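Local atomic coordinates of plasmin and fibronectin-binding protein A (PDB entry 4MR0), a protein that acts as a pneumococcal surface adhesin and invasin, binding human fibronectin, plasmin, plasminogen and serum albumin. Residues 177-185 with 216-224. Sequence-based numbering, arbitrary orientation.
Sequences KATILNGIN and YSGGTIDMN
T179, I180 and L181 pair in parallel with T220, I221 and D222, strands of successive coils of a right-handed beta-helix of the pectate lyase-like kind. Four backbone hydrogen bonds join the strands, among them I180 N to T220 O (2.9 Å) and D222 N to I180 O (2.8 Å). On the tightly packed inner face, I180 and I221 stack like on like. I180 CD1 lies at the edge of the Y216 ring, in its plane, 3.9 Å from Y216 CZ. At the C-terminal end, two asparagine side chains carry the pairing past the end of the strands. N182, its CG anti to the backbone N (chi1 178°), turns ND2 onto M223 O (3.1 Å), above that carbonyl's plane; the same ND2 also binds S191. N182 OD1 accepts from I184 N (3.0 Å), an Asx turn. N224 sends ND2 to N182 O (3.1 Å), while its OD1 pairs with N236.

The outer face is looser and partly exposed. T179 and T220 lie side by side, T179 OG1 3.7 Å from T220 CB, and a water joins both hydroxyls to A178 O. Farther along, L181 and D222 run alongside each other, CD1 of L181 also reaching the amide of N224. G219, at positive phi, passes close to A178 O as the chain turns from strand 211-217 into strand 220-222. Strand 156-160 flanks 178-182 and strand 260-265 flanks 220-222, continuing the parallel stack, while I180 and Y216 rest on L174 of strand 170-174, and I221 on A245 and F246 of strand 243-252.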
loop_
_atom_site.group_PDB
_atom_site.type_symbol
_atom_site.label_atom_id
_atom_site.label_comp_id
_atom_site.label_asym_id
_atom_site.label_seq_id
_atom_site.Cartn_x
_atom_site.Cartn_y
_atom_site.Cartn_z
ATOM N N LYS A 177 0.915 5.852 25.962
ATOM C CA LYS A 177 2.207 5.296 26.335
ATOM C C LYS A 177 2.182 3.783 26.506
ATOM O O LYS A 177 3.044 3.206 27.176
ATOM C CB LYS A 177 2.732 5.974 27.606
ATOM C CG LYS A 177 2.942 7.476 27.427
ATOM C CD LYS A 177 4.128 7.987 28.239
ATOM C CE LYS A 177 3.824 8.047 29.728
ATOM N NZ LYS A 177 2.880 9.154 30.052
ATOM N N ALA A 178 1.182 3.144 25.903
ATOM C CA ALA A 178 1.074 1.691 25.948
ATOM C C ALA A 178 1.710 1.177 24.660
ATOM O O ALA A 178 1.383 1.650 23.562
ATOM C CB ALA A 178 -0.387 1.263 26.023
ATOM N N THR A 179 2.637 0.236 24.798
ATOM C CA THR A 179 3.321 -0.351 23.651
ATOM C C THR A 179 3.198 -1.873 23.660
ATOM O O THR A 179 3.471 -2.525 24.669
ATOM C CB THR A 179 4.837 -0.004 23.647
ATOM O OG1 THR A 179 5.011 1.404 23.454
ATOM C CG2 THR A 179 5.551 -0.753 22.533
ATOM N N ILE A 180 2.781 -2.440 22.536
ATOM C CA ILE A 180 2.680 -3.882 22.435
ATOM C C ILE A 180 3.987 -4.325 21.789
ATOM O O ILE A 180 4.304 -3.918 20.670
ATOM C CB ILE A 180 1.447 -4.280 21.599
ATOM C CG1 ILE A 180 0.186 -3.936 22.400
ATOM C CG2 ILE A 180 1.483 -5.767 21.266
ATOM C CD1 ILE A 180 -1.101 -4.295 21.727
ATOM N N LEU A 181 4.765 -5.130 22.509
ATOM C CA LEU A 181 6.058 -5.587 22.004
ATOM C C LEU A 181 6.023 -6.978 21.387
ATOM O O LEU A 181 5.701 -7.962 22.054
ATOM C CB LEU A 181 7.096 -5.552 23.134
ATOM C CG LEU A 181 8.517 -6.014 22.798
ATOM C CD1 LEU A 181 9.116 -5.136 21.704
ATOM C CD2 LEU A 181 9.374 -5.964 24.066
ATOM N N ASN A 182 6.374 -7.064 20.110
ATOM C CA ASN A 182 6.374 -8.353 19.431
ATOM C C ASN A 182 7.537 -9.253 19.843
ATOM O O ASN A 182 8.695 -8.996 19.493
ATOM C CB ASN A 182 6.396 -8.160 17.919
ATOM C CG ASN A 182 6.440 -9.477 17.179
ATOM O OD1 ASN A 182 6.024 -10.507 17.716
ATOM N ND2 ASN A 182 6.928 -9.454 15.940
ATOM N N GLY A 183 7.217 -10.313 20.580
ATOM C CA GLY A 183 8.232 -11.252 21.024
ATOM C C GLY A 183 8.052 -12.620 20.387
ATOM O O GLY A 183 8.587 -13.617 20.873
ATOM N N ILE A 184 7.292 -12.668 19.295
ATOM C CA ILE A 184 7.033 -13.920 18.593
ATOM C C ILE A 184 8.259 -14.282 17.754
ATOM O O ILE A 184 8.491 -13.711 16.686
ATOM C CB ILE A 184 5.792 -13.780 17.689
ATOM C CG1 ILE A 184 4.638 -13.180 18.500
ATOM C CG2 ILE A 184 5.370 -15.141 17.154
ATOM C CD1 ILE A 184 3.462 -12.711 17.655
ATOM N N ASN A 185 9.044 -15.233 18.254
ATOM C CA ASN A 185 10.265 -15.669 17.587
ATOM C C ASN A 185 10.226 -17.186 17.431
ATOM O O ASN A 185 10.901 -17.921 18.157
ATOM C CB ASN A 185 11.473 -15.224 18.427
ATOM C CG ASN A 185 12.798 -15.660 17.838
ATOM O OD1 ASN A 185 13.077 -15.432 16.658
ATOM N ND2 ASN A 185 13.631 -16.286 18.665
ATOM N N TYR A 216 -9.540 -1.271 17.184
ATOM C CA TYR A 216 -8.261 -1.187 17.875
ATOM C C TYR A 216 -7.807 0.269 17.779
ATOM O O TYR A 216 -7.676 0.803 16.681
ATOM C CB TYR A 216 -7.253 -2.112 17.191
ATOM C CG TYR A 216 -5.931 -2.254 17.905
ATOM C CD1 TYR A 216 -4.977 -1.237 17.861
ATOM C CD2 TYR A 216 -5.626 -3.413 18.621
ATOM C CE1 TYR A 216 -3.749 -1.370 18.510
ATOM C CE2 TYR A 216 -4.404 -3.554 19.276
ATOM C CZ TYR A 216 -3.473 -2.532 19.214
ATOM O OH TYR A 216 -2.267 -2.662 19.864
ATOM N N SER A 217 -7.560 0.914 18.918
ATOM C CA SER A 217 -7.162 2.316 18.889
ATOM C C SER A 217 -6.099 2.684 19.914
ATOM O O SER A 217 -6.139 2.223 21.053
ATOM C CB SER A 217 -8.383 3.210 19.140
ATOM O OG SER A 217 -9.555 2.674 18.549
ATOM N N GLY A 218 -5.165 3.532 19.499
ATOM C CA GLY A 218 -4.131 4.011 20.401
ATOM C C GLY A 218 -2.867 3.201 20.595
ATOM O O GLY A 218 -2.762 2.042 20.178
ATOM N N GLY A 219 -1.891 3.842 21.232
ATOM C CA GLY A 219 -0.631 3.191 21.524
ATOM C C GLY A 219 0.323 2.953 20.369
ATOM O O GLY A 219 0.227 3.543 19.286
ATOM N N THR A 220 1.257 2.049 20.622
ATOM C CA THR A 220 2.275 1.686 19.659
ATOM C C THR A 220 2.345 0.174 19.577
ATOM O O THR A 220 2.031 -0.523 20.550
ATOM C CB THR A 220 3.664 2.199 20.123
ATOM O OG1 THR A 220 3.654 3.632 20.191
ATOM C CG2 THR A 220 4.762 1.734 19.176
ATOM N N ILE A 221 2.717 -0.328 18.407
ATOM C CA ILE A 221 2.916 -1.758 18.224
ATOM C C ILE A 221 4.333 -1.831 17.684
ATOM O O ILE A 221 4.593 -1.391 16.572
ATOM C CB ILE A 221 1.951 -2.384 17.191
ATOM C CG1 ILE A 221 0.513 -2.313 17.705
ATOM C CG2 ILE A 221 2.338 -3.840 16.941
ATOM C CD1 ILE A 221 -0.527 -2.899 16.730
ATOM N N ASP A 222 5.253 -2.333 18.502
ATOM C CA ASP A 222 6.647 -2.464 18.101
ATOM C C ASP A 222 6.768 -3.830 17.441
ATOM O O ASP A 222 6.814 -4.855 18.113
ATOM C CB ASP A 222 7.552 -2.407 19.335
ATOM C CG ASP A 222 9.026 -2.314 18.985
ATOM O OD1 ASP A 222 9.404 -2.748 17.881
ATOM O OD2 ASP A 222 9.812 -1.819 19.824
ATOM N N MET A 223 6.823 -3.852 16.124
ATOM C CA MET A 223 6.920 -5.119 15.432
ATOM C C MET A 223 8.297 -5.753 15.649
ATOM O O MET A 223 8.565 -6.870 15.197
ATOM C CB MET A 223 6.584 -4.904 13.961
ATOM C CG MET A 223 5.146 -4.410 13.774
ATOM S SD MET A 223 4.639 -4.045 12.049
ATOM C CE MET A 223 5.363 -2.275 11.948
ATOM N N ASN A 224 9.157 -5.005 16.348
ATOM C CA ASN A 224 10.484 -5.455 16.776
ATOM C C ASN A 224 11.387 -6.058 15.700
ATOM O O ASN A 224 12.112 -7.023 15.961
ATOM C CB ASN A 224 10.253 -6.468 17.906
ATOM C CG ASN A 224 11.398 -6.541 18.906
ATOM O OD1 ASN A 224 12.243 -5.647 18.982
ATOM N ND2 ASN A 224 11.409 -7.610 19.703
HETATM O O HOH W 1 3.212 3.890 22.951
#